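Local coordinates for protein agmatinase (PDB 4DZ4) that probably hydrolyses agmatine to putrescine and urea, as a manganese-dependent agmatinase of the arginase family that binds two manganese ions per subunit, at residues B[249-254]-B[263-268]; B[197-203]-B[212-217]; B[14-20]-B[34-40]. One frame throughout, in Å; residues are numbered along the deposited sequence.

Overall arrangement
The three contacts illustrate how one parallel alpha/beta fold uses different chemistry at different places. Contact 2 is ladder pairing between the outermost strand 213-216 and its neighbour, with mostly apolar side chains and an amide on each face. Contact 1, within the loop that follows strand 240-246, is also buried but has a single backbone bridge and a carboxylate that binds main-chain N-H groups. These two touch: Arg203 NH2 of contact 2 donates to Cys249 O of contact 1, close to the manganese site. Contact 3, centred about 36 Å from the centre of contact 2, is less buried, partly at the surface; there arginine and asparagine side chains and water join N-terminal segments.

Contact 1. Residues B[249-254]-B[263-268]; sequences CLDPAF and AGGLSS
Leu250 and Leu266 form a single beta bridge between two irregular segments, made by the bonds of Leu266 N to Cys249 O at 3.2 Å and of Asp251 N to Leu266 O at 2.9 Å. Asp251 extends the pairing with its side chain. With CG anti to the backbone N (chi1 -166°), OD1 is brought to two N-H groups: it accepts from Gly265 N on its anti lone pair at 2.9 Å and from Gly264 N at 2.7 Å, nearly in line with the C-O bond though the N-H is bent to 134°. OD2 takes Ala253 N in an Asx turn, so three backbone N-H groups fix the rotation of this buried group. Asp246 ends strand 240-246 and Asp248 lies in the loop that follows, both manganese ligands; the loop runs into helix 268-276 and holds Cys249 near the metal site, its side chain about 5 Å from that of the ligand Asp163. Gly265 CA packs directly against Cys249 O. At the start of helix 268-276, the Phe254 ring lies flat over the N-cap residue Ser267, whose CA stands 3.7 Å from the ring centroid in a CH-pi contact. Cys249 SG rests 3.8 Å from Leu266 CD2. Phe254 also packs on Asp251 of a neighbouring subunit.

Contact 2. Residues B[197-203]-B[212-217]; sequences SVQVGIR and INVLDA
Gln199 and Ile212 cross at about a right angle, the CG2 branch of the isoleucine pressing on the aliphatic part of the glutamine at 3.6 Å from Gln199 CG. Beyond CG the extended glutamine chain (chi2 179°) lays its amide along Ile212, with OE1 also against Val214 CG2, while NE2 donates to His161 ND1 on the next strand. Val214 turns its other branch to Ile202, CG1 lying 3.7 Å from Ile202 CB, again with the two side chains roughly perpendicular. The opposite face of the sheet carries Val198 and Leu215, which meet obliquely, Val198 CG2 at 4.0 Å from Leu215 CG, under the cover of helix 225-236. Asn213 shares that face but spends its amide at the strand's start, where ND2 donates to Ser197 O at 2.9 Å with the acceptor close to the amide plane. Between the faces the backbones bond in parallel register; the bond from Leu215 N to Gln199 O is nearly straight, at 176°. Gly201 then turns the chain and Ala217 N donates to Ile202 O, while Arg203 NH2 bonds Gly201 O at its guanidinium edge and NH1 reaches Val262 O. Asp216 caps the following helix and bonds Tyr86 of a neighbouring subunit. This is the edge, within this chain, of the parallel sheet of the arginase fold, whose strand 198-202 ends close to the manganese ligand Asp163.

Contact 3. Residues B[14-20]-B[34-40]; sequences AIRRPSV and SFMRRNY
Arg17 and Arg38 lay their guanidinium groups flat on one another, planes 10° and centres 3.9 Å apart, and the tight part of the contact is built around this stack of like charges. The carbonyl oxygens at the edges probably offset the charges, and Arg38 also makes a cation-pi contact with Phe93. Arg17 NH2 donates almost straight (174°) to Arg37 O at 2.7 Å, within the guanidinium plane, and also to Asn39 OD1 at 2.8 Å, from a tilted direction; NH1 is taken by Ser24 OG. A bend at chi3 (-48°) turns the end of Arg17 across Arg38. Arg38 NH1 bonds Gly22 O and also Val20 O, the latter in its own plane at 3.2 Å. Asn39 ND2 donates to Ser19 O at 2.9 Å from above the carbonyl plane, and a water joins Asn39 N to Val20 O. Nearby, Ala14 CB sits 3.2 Å from Ser34 OG, which donates to Arg38 O. Both segments are N-terminal, helix 13-16 packing beside strand 39-40, the outermost strand of the parallel sheet at this end, next to strand 98-103. By contrast, side-chain packing near Tyr40 is loose, with Ile15 CG2 4.4 Å from Tyr40 CD2 at the ring's edge; the backbone bond from Tyr40 N to Ala14 O is the exception. A water bonds Tyr40 O at 2.9 Å, and Tyr40 of a neighbouring subunit packs on Ile15.

Contact 1. Residues B[249-254]-B[263-268]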
loop_
_atom_site.group_PDB
_atom_site.type_symbol
_atom_site.label_atom_id
_atom_site.label_comp_id
_atom_site.label_asym_id
_atom_site.label_seq_id
_atom_site.Cartn_x
_atom_site.Cartn_y
_atom_site.Cartn_z
ATOM N N CYS B 249 -7.629 6.874 20.042
ATOM C CA CYS B 249 -7.430 6.317 21.405
ATOM C C CYS B 249 -6.532 5.038 21.286
ATOM O O CYS B 249 -5.624 4.816 22.092
ATOM C CB CYS B 249 -8.791 5.928 21.996
ATOM S SG CYS B 249 -8.630 5.248 23.662
ATOM N N LEU B 250 -6.779 4.246 20.247
ATOM C CA LEU B 250 -6.022 3.024 20.031
ATOM C C LEU B 250 -4.616 3.382 19.552
ATOM O O LEU B 250 -4.425 4.395 18.865
ATOM C CB LEU B 250 -6.718 2.131 18.977
ATOM C CG LEU B 250 -8.164 1.782 19.325
ATOM C CD1 LEU B 250 -8.764 0.844 18.272
ATOM C CD2 LEU B 250 -8.266 1.150 20.708
ATOM N N ASP B 251 -3.646 2.564 19.941
ATOM C CA ASP B 251 -2.298 2.722 19.426
ATOM C C ASP B 251 -2.320 2.697 17.902
ATOM O O ASP B 251 -3.119 1.979 17.328
ATOM C CB ASP B 251 -1.375 1.622 19.953
ATOM C CG ASP B 251 0.096 1.976 19.707
ATOM O OD1 ASP B 251 0.693 2.729 20.506
ATOM O OD2 ASP B 251 0.602 1.575 18.643
ATOM N N PRO B 252 -1.426 3.460 17.256
ATOM C CA PRO B 252 -1.310 3.377 15.778
ATOM C C PRO B 252 -1.125 1.966 15.218
ATOM O O PRO B 252 -1.472 1.726 14.055
ATOM C CB PRO B 252 -0.093 4.274 15.478
ATOM C CG PRO B 252 -0.166 5.355 16.583
ATOM C CD PRO B 252 -0.628 4.576 17.818
ATOM N N ALA B 253 -0.615 1.025 16.011
ATOM C CA ALA B 253 -0.522 -0.361 15.530
ATOM C C ALA B 253 -1.898 -0.954 15.224
ATOM O O ALA B 253 -2.056 -1.732 14.252
ATOM C CB ALA B 253 0.211 -1.244 16.537
ATOM N N PHE B 254 -2.885 -0.589 16.060
ATOM C CA PHE B 254 -4.238 -1.095 15.935
ATOM C C PHE B 254 -5.091 -0.153 15.096
ATOM O O PHE B 254 -6.069 -0.601 14.471
ATOM C CB PHE B 254 -4.879 -1.213 17.325
ATOM C CG PHE B 254 -4.128 -2.121 18.242
ATOM C CD1 PHE B 254 -4.411 -3.495 18.278
ATOM C CD2 PHE B 254 -3.125 -1.609 19.070
ATOM C CE1 PHE B 254 -3.692 -4.334 19.117
ATOM C CE2 PHE B 254 -2.386 -2.455 19.887
ATOM C CZ PHE B 254 -2.677 -3.812 19.922
ATOM N N ALA B 263 1.838 7.594 19.410
ATOM C CA ALA B 263 2.337 6.310 19.936
ATOM C C ALA B 263 1.933 6.097 21.409
ATOM O O ALA B 263 1.770 7.074 22.158
ATOM C CB ALA B 263 3.855 6.311 19.848
ATOM N N GLY B 264 1.836 4.826 21.806
ATOM C CA GLY B 264 1.636 4.434 23.227
ATOM C C GLY B 264 0.182 4.214 23.638
ATOM O O GLY B 264 -0.156 4.338 24.825
ATOM N N GLY B 265 -0.696 3.939 22.693
ATOM C CA GLY B 265 -2.138 3.899 22.993
ATOM C C GLY B 265 -2.654 2.526 23.430
ATOM O O GLY B 265 -1.886 1.617 23.766
ATOM N N LEU B 266 -3.971 2.409 23.436
ATOM C CA LEU B 266 -4.672 1.200 23.836
ATOM C C LEU B 266 -4.723 0.149 22.748
ATOM O O LEU B 266 -4.708 0.464 21.564
ATOM C CB LEU B 266 -6.107 1.560 24.243
ATOM C CG LEU B 266 -6.353 2.023 25.686
ATOM C CD1 LEU B 266 -5.513 3.164 26.163
ATOM C CD2 LEU B 266 -7.827 2.348 25.903
ATOM N N SER B 267 -4.802 -1.120 23.147
ATOM C CA SER B 267 -5.150 -2.170 22.203
ATOM C C SER B 267 -6.677 -2.188 21.957
ATOM O O SER B 267 -7.432 -1.679 22.780
ATOM C CB SER B 267 -4.706 -3.538 22.730
ATOM O OG SER B 267 -5.408 -3.891 23.923
ATOM N N SER B 268 -7.123 -2.784 20.849
ATOM C CA SER B 268 -8.572 -2.944 20.673
ATOM C C SER B 268 -9.136 -3.855 21.790
ATOM O O SER B 268 -10.280 -3.651 22.220
ATOM C CB SER B 268 -8.932 -3.452 19.270
ATOM O OG SER B 268 -8.225 -4.647 19.025
#

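Contact 2. Residues B[197-203]-B[212-217]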
loop_
_atom_site.group_PDB
_atom_site.type_symbol
_atom_site.label_atom_id
_atom_site.label_comp_id
_atom_site.label_asym_id
_atom_site.label_seq_id
_atom_site.Cartn_x
_atom_site.Cartn_y
_atom_site.Cartn_z
ATOM N N SER B 197 -17.379 13.948 34.029
ATOM C CA SER B 197 -16.947 13.518 32.698
ATOM C C SER B 197 -15.568 12.908 32.805
ATOM O O SER B 197 -14.849 13.148 33.765
ATOM C CB SER B 197 -16.890 14.718 31.741
ATOM O OG SER B 197 -18.216 15.161 31.450
ATOM N N VAL B 198 -15.194 12.139 31.800
ATOM C CA VAL B 198 -13.935 11.392 31.888
ATOM C C VAL B 198 -13.333 11.192 30.509
ATOM O O VAL B 198 -14.051 10.908 29.524
ATOM C CB VAL B 198 -14.137 10.040 32.636
ATOM C CG1 VAL B 198 -15.174 9.153 31.926
ATOM C CG2 VAL B 198 -12.797 9.313 32.822
ATOM N N GLN B 199 -12.006 11.319 30.450
ATOM C CA GLN B 199 -11.269 11.179 29.203
ATOM C C GLN B 199 -10.297 10.014 29.385
ATOM O O GLN B 199 -9.571 9.972 30.366
ATOM C CB GLN B 199 -10.564 12.489 28.881
ATOM C CG GLN B 199 -11.567 13.624 28.626
ATOM C CD GLN B 199 -10.919 14.963 28.329
ATOM O OE1 GLN B 199 -10.042 15.434 29.064
ATOM N NE2 GLN B 199 -11.333 15.581 27.214
ATOM N N VAL B 200 -10.320 9.082 28.444
ATOM C CA VAL B 200 -9.663 7.774 28.601
ATOM C C VAL B 200 -8.688 7.529 27.434
ATOM O O VAL B 200 -9.077 7.610 26.261
ATOM C CB VAL B 200 -10.695 6.629 28.604
ATOM C CG1 VAL B 200 -9.989 5.291 28.845
ATOM C CG2 VAL B 200 -11.759 6.845 29.696
ATOM N N GLY B 201 -7.434 7.221 27.763
ATOM C CA GLY B 201 -6.399 6.952 26.759
ATOM C C GLY B 201 -5.563 8.185 26.403
ATOM O O GLY B 201 -4.675 8.126 25.535
ATOM N N ILE B 202 -5.840 9.295 27.085
ATOM C CA ILE B 202 -5.123 10.572 26.881
ATOM C C ILE B 202 -3.611 10.397 26.924
ATOM O O ILE B 202 -3.071 9.714 27.787
ATOM C CB ILE B 202 -5.560 11.657 27.895
ATOM C CG1 ILE B 202 -7.070 11.961 27.756
ATOM C CG2 ILE B 202 -4.682 12.920 27.725
ATOM C CD1 ILE B 202 -7.472 12.612 26.414
ATOM N N ARG B 203 -2.923 11.017 25.976
ATOM C CA ARG B 203 -1.463 10.967 25.969
ATOM C C ARG B 203 -0.901 12.170 25.216
ATOM O O ARG B 203 0.178 12.093 24.589
ATOM C CB ARG B 203 -0.957 9.635 25.406
ATOM C CG ARG B 203 -1.547 9.216 24.073
ATOM C CD ARG B 203 -1.137 7.775 23.772
ATOM N NE ARG B 203 -1.555 7.300 22.435
ATOM C CZ ARG B 203 -2.771 6.866 22.088
ATOM N NH1 ARG B 203 -2.962 6.408 20.847
ATOM N NH2 ARG B 203 -3.791 6.850 22.951
ATOM N N ILE B 212 -11.802 18.168 33.910
ATOM C CA ILE B 212 -12.310 16.868 33.440
ATOM C C ILE B 212 -11.398 15.761 34.012
ATOM O O ILE B 212 -10.180 15.931 34.040
ATOM C CB ILE B 212 -12.371 16.774 31.891
ATOM C CG1 ILE B 212 -13.248 17.912 31.314
ATOM C CG2 ILE B 212 -12.943 15.421 31.462
ATOM C CD1 ILE B 212 -13.278 18.018 29.796
ATOM N N ASN B 213 -11.988 14.662 34.487
ATOM C CA ASN B 213 -11.193 13.516 34.971
ATOM C C ASN B 213 -10.439 12.870 33.814
ATOM O O ASN B 213 -11.034 12.595 32.775
ATOM C CB ASN B 213 -12.092 12.496 35.626
ATOM C CG ASN B 213 -12.858 13.092 36.779
ATOM O OD1 ASN B 213 -12.285 13.352 37.831
ATOM N ND2 ASN B 213 -14.146 13.343 36.582
ATOM N N VAL B 214 -9.131 12.635 33.995
ATOM C CA VAL B 214 -8.295 12.076 32.906
ATOM C C VAL B 214 -7.692 10.757 33.382
ATOM O O VAL B 214 -7.055 10.711 34.448
ATOM C CB VAL B 214 -7.159 13.049 32.498
ATOM C CG1 VAL B 214 -6.182 12.407 31.507
ATOM C CG2 VAL B 214 -7.743 14.333 31.886
ATOM N N LEU B 215 -7.917 9.699 32.606
ATOM C CA LEU B 215 -7.298 8.401 32.833
ATOM C C LEU B 215 -6.378 8.226 31.618
ATOM O O LEU B 215 -6.836 7.835 30.545
ATOM C CB LEU B 215 -8.345 7.286 32.933
ATOM C CG LEU B 215 -9.481 7.476 33.951
ATOM C CD1 LEU B 215 -10.473 6.309 33.935
ATOM C CD2 LEU B 215 -8.874 7.662 35.356
ATOM N N ASP B 216 -5.099 8.572 31.784
ATOM C CA ASP B 216 -4.233 8.605 30.611
ATOM C C ASP B 216 -3.882 7.196 30.124
ATOM O O ASP B 216 -4.187 6.199 30.800
ATOM C CB ASP B 216 -3.024 9.562 30.795
ATOM C CG ASP B 216 -1.986 9.086 31.806
ATOM O OD1 ASP B 216 -2.026 7.938 32.318
ATOM O OD2 ASP B 216 -1.085 9.917 32.101
ATOM N N ALA B 217 -3.330 7.100 28.909
ATOM C CA ALA B 217 -2.949 5.794 28.387
ATOM C C ALA B 217 -2.103 4.988 29.396
ATOM O O ALA B 217 -2.380 3.812 29.630
ATOM C CB ALA B 217 -2.217 5.938 27.049
#

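Contact 3. Residues B[14-20]-B[34-40]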
loop_
_atom_site.group_PDB
_atom_site.type_symbol
_atom_site.label_atom_id
_atom_site.label_comp_id
_atom_site.label_asym_id
_atom_site.label_seq_id
_atom_site.Cartn_x
_atom_site.Cartn_y
_atom_site.Cartn_z
ATOM N N ALA B 14 -30.366 -5.026 3.546
ATOM C CA ALA B 14 -30.473 -3.595 3.817
ATOM C C ALA B 14 -31.528 -2.883 2.957
ATOM O O ALA B 14 -32.072 -1.837 3.349
ATOM C CB ALA B 14 -29.098 -2.940 3.634
ATOM N N ILE B 15 -31.827 -3.446 1.789
ATOM C CA ILE B 15 -32.763 -2.830 0.861
ATOM C C ILE B 15 -34.012 -3.689 0.622
ATOM O O ILE B 15 -34.934 -3.240 -0.042
ATOM C CB ILE B 15 -32.084 -2.429 -0.496
ATOM C CG1 ILE B 15 -31.559 -3.660 -1.281
ATOM C CG2 ILE B 15 -31.001 -1.359 -0.232
ATOM C CD1 ILE B 15 -31.178 -3.399 -2.748
ATOM N N ARG B 16 -34.016 -4.916 1.150
ATOM C CA ARG B 16 -35.083 -5.890 0.893
ATOM C C ARG B 16 -35.950 -6.207 2.125
ATOM O O ARG B 16 -37.148 -6.529 1.989
ATOM C CB ARG B 16 -34.507 -7.205 0.340
ATOM C CG ARG B 16 -33.845 -7.103 -1.035
ATOM C CD ARG B 16 -33.186 -8.436 -1.400
ATOM N NE ARG B 16 -34.183 -9.468 -1.685
ATOM C CZ ARG B 16 -33.953 -10.787 -1.713
ATOM N NH1 ARG B 16 -32.741 -11.276 -1.455
ATOM N NH2 ARG B 16 -34.943 -11.629 -2.022
ATOM N N ARG B 17 -35.375 -6.164 3.321
ATOM C CA ARG B 17 -36.158 -6.508 4.528
ATOM C C ARG B 17 -37.351 -5.576 4.752
ATOM O O ARG B 17 -37.209 -4.363 4.827
ATOM C CB ARG B 17 -35.278 -6.516 5.791
ATOM C CG ARG B 17 -34.570 -7.832 6.063
ATOM C CD ARG B 17 -33.996 -7.867 7.481
ATOM N NE ARG B 17 -33.277 -6.629 7.676
ATOM C CZ ARG B 17 -31.998 -6.438 7.397
ATOM N NH1 ARG B 17 -31.222 -7.427 6.943
ATOM N NH2 ARG B 17 -31.502 -5.226 7.561
ATOM N N PRO B 18 -38.544 -6.154 4.908
ATOM C CA PRO B 18 -39.743 -5.348 5.093
ATOM C C PRO B 18 -39.874 -4.735 6.497
ATOM O O PRO B 18 -40.611 -3.774 6.652
ATOM C CB PRO B 18 -40.883 -6.355 4.873
ATOM C CG PRO B 18 -40.274 -7.689 5.183
ATOM C CD PRO B 18 -38.836 -7.592 4.748
ATOM N N SER B 19 -39.208 -5.306 7.500
ATOM C CA SER B 19 -39.304 -4.857 8.900
ATOM C C SER B 19 -37.952 -4.335 9.358
ATOM O O SER B 19 -36.924 -4.735 8.809
ATOM C CB SER B 19 -39.725 -6.028 9.800
ATOM O OG SER B 19 -39.436 -5.828 11.183
ATOM N N VAL B 20 -37.981 -3.464 10.373
ATOM C CA VAL B 20 -36.742 -2.967 11.007
ATOM C C VAL B 20 -36.030 -4.025 11.843
ATOM O O VAL B 20 -34.837 -3.884 12.107
ATOM C CB VAL B 20 -36.990 -1.706 11.891
ATOM C CG1 VAL B 20 -37.366 -0.514 11.014
ATOM C CG2 VAL B 20 -38.015 -1.960 12.987
ATOM N N SER B 34 -24.739 -1.233 4.101
ATOM C CA SER B 34 -25.154 -0.358 5.215
ATOM C C SER B 34 -24.489 -0.857 6.500
ATOM O O SER B 34 -23.917 -1.953 6.524
ATOM C CB SER B 34 -26.672 -0.408 5.385
ATOM O OG SER B 34 -27.015 -1.744 5.718
ATOM N N PHE B 35 -24.528 -0.062 7.564
ATOM C CA PHE B 35 -23.855 -0.483 8.772
ATOM C C PHE B 35 -24.495 -1.738 9.364
ATOM O O PHE B 35 -25.676 -1.746 9.675
ATOM C CB PHE B 35 -23.784 0.610 9.850
ATOM C CG PHE B 35 -23.014 0.156 11.053
ATOM C CD1 PHE B 35 -21.607 0.151 11.030
ATOM C CD2 PHE B 35 -23.684 -0.365 12.168
ATOM C CE1 PHE B 35 -20.900 -0.336 12.124
ATOM C CE2 PHE B 35 -22.984 -0.846 13.267
ATOM C CZ PHE B 35 -21.585 -0.841 13.246
ATOM N N MET B 36 -23.700 -2.790 9.512
ATOM C CA MET B 36 -24.177 -4.105 9.983
ATOM C C MET B 36 -25.428 -4.549 9.228
ATOM O O MET B 36 -26.314 -5.224 9.782
ATOM C CB MET B 36 -24.361 -4.140 11.526
ATOM C CG MET B 36 -23.020 -4.299 12.228
ATOM S SD MET B 36 -23.164 -4.371 14.003
ATOM C CE MET B 36 -23.630 -6.096 14.205
ATOM N N ARG B 37 -25.480 -4.190 7.946
ATOM C CA ARG B 37 -26.580 -4.582 7.033
ATOM C C ARG B 37 -27.962 -4.090 7.425
ATOM O O ARG B 37 -28.947 -4.617 6.917
ATOM C CB ARG B 37 -26.661 -6.117 6.832
ATOM C CG ARG B 37 -25.316 -6.799 6.581
ATOM C CD ARG B 37 -24.671 -6.330 5.286
ATOM N NE ARG B 37 -23.602 -7.278 4.957
ATOM C CZ ARG B 37 -23.016 -7.375 3.769
ATOM N NH1 ARG B 37 -23.344 -6.546 2.787
ATOM N NH2 ARG B 37 -22.100 -8.319 3.567
ATOM N N ARG B 38 -28.041 -3.128 8.337
ATOM C CA ARG B 38 -29.324 -2.628 8.794
ATOM C C ARG B 38 -30.107 -1.903 7.683
ATOM O O ARG B 38 -29.532 -1.415 6.689
ATOM C CB ARG B 38 -29.161 -1.755 10.059
ATOM C CG ARG B 38 -28.627 -2.490 11.290
ATOM C CD ARG B 38 -28.978 -3.991 11.326
ATOM N NE ARG B 38 -30.399 -4.242 11.374
ATOM C CZ ARG B 38 -30.970 -5.407 11.055
ATOM N NH1 ARG B 38 -32.266 -5.501 11.141
ATOM N NH2 ARG B 38 -30.255 -6.452 10.610
ATOM N N ASN B 39 -31.433 -1.872 7.822
ATOM C CA ASN B 39 -32.244 -1.254 6.769
ATOM C C ASN B 39 -31.790 0.170 6.473
ATOM O O ASN B 39 -31.667 0.983 7.393
ATOM C CB ASN B 39 -33.706 -1.166 7.180
ATOM C CG ASN B 39 -34.365 -2.524 7.308
ATOM O OD1 ASN B 39 -33.726 -3.561 7.218
ATOM N ND2 ASN B 39 -35.679 -2.513 7.507
ATOM N N TYR B 40 -31.564 0.465 5.193
ATOM C CA TYR B 40 -31.420 1.853 4.742
ATOM C C TYR B 40 -32.780 2.525 4.659
ATOM O O TYR B 40 -33.626 2.149 3.829
ATOM C CB TYR B 40 -30.808 1.888 3.340
ATOM C CG TYR B 40 -29.301 2.005 3.260
ATOM C CD1 TYR B 40 -28.574 2.865 4.109
ATOM C CD2 TYR B 40 -28.602 1.305 2.274
ATOM C CE1 TYR B 40 -27.190 2.965 3.996
ATOM C CE2 TYR B 40 -27.214 1.437 2.129
ATOM C CZ TYR B 40 -26.530 2.262 2.982
ATOM O OH TYR B 40 -25.174 2.378 2.831
HETATM O O HOH W 1 -34.992 -0.362 3.672
HETATM O O HOH W 2 -32.845 -3.854 13.730
HETATM O O HOH W 3 -32.951 -2.505 10.243
#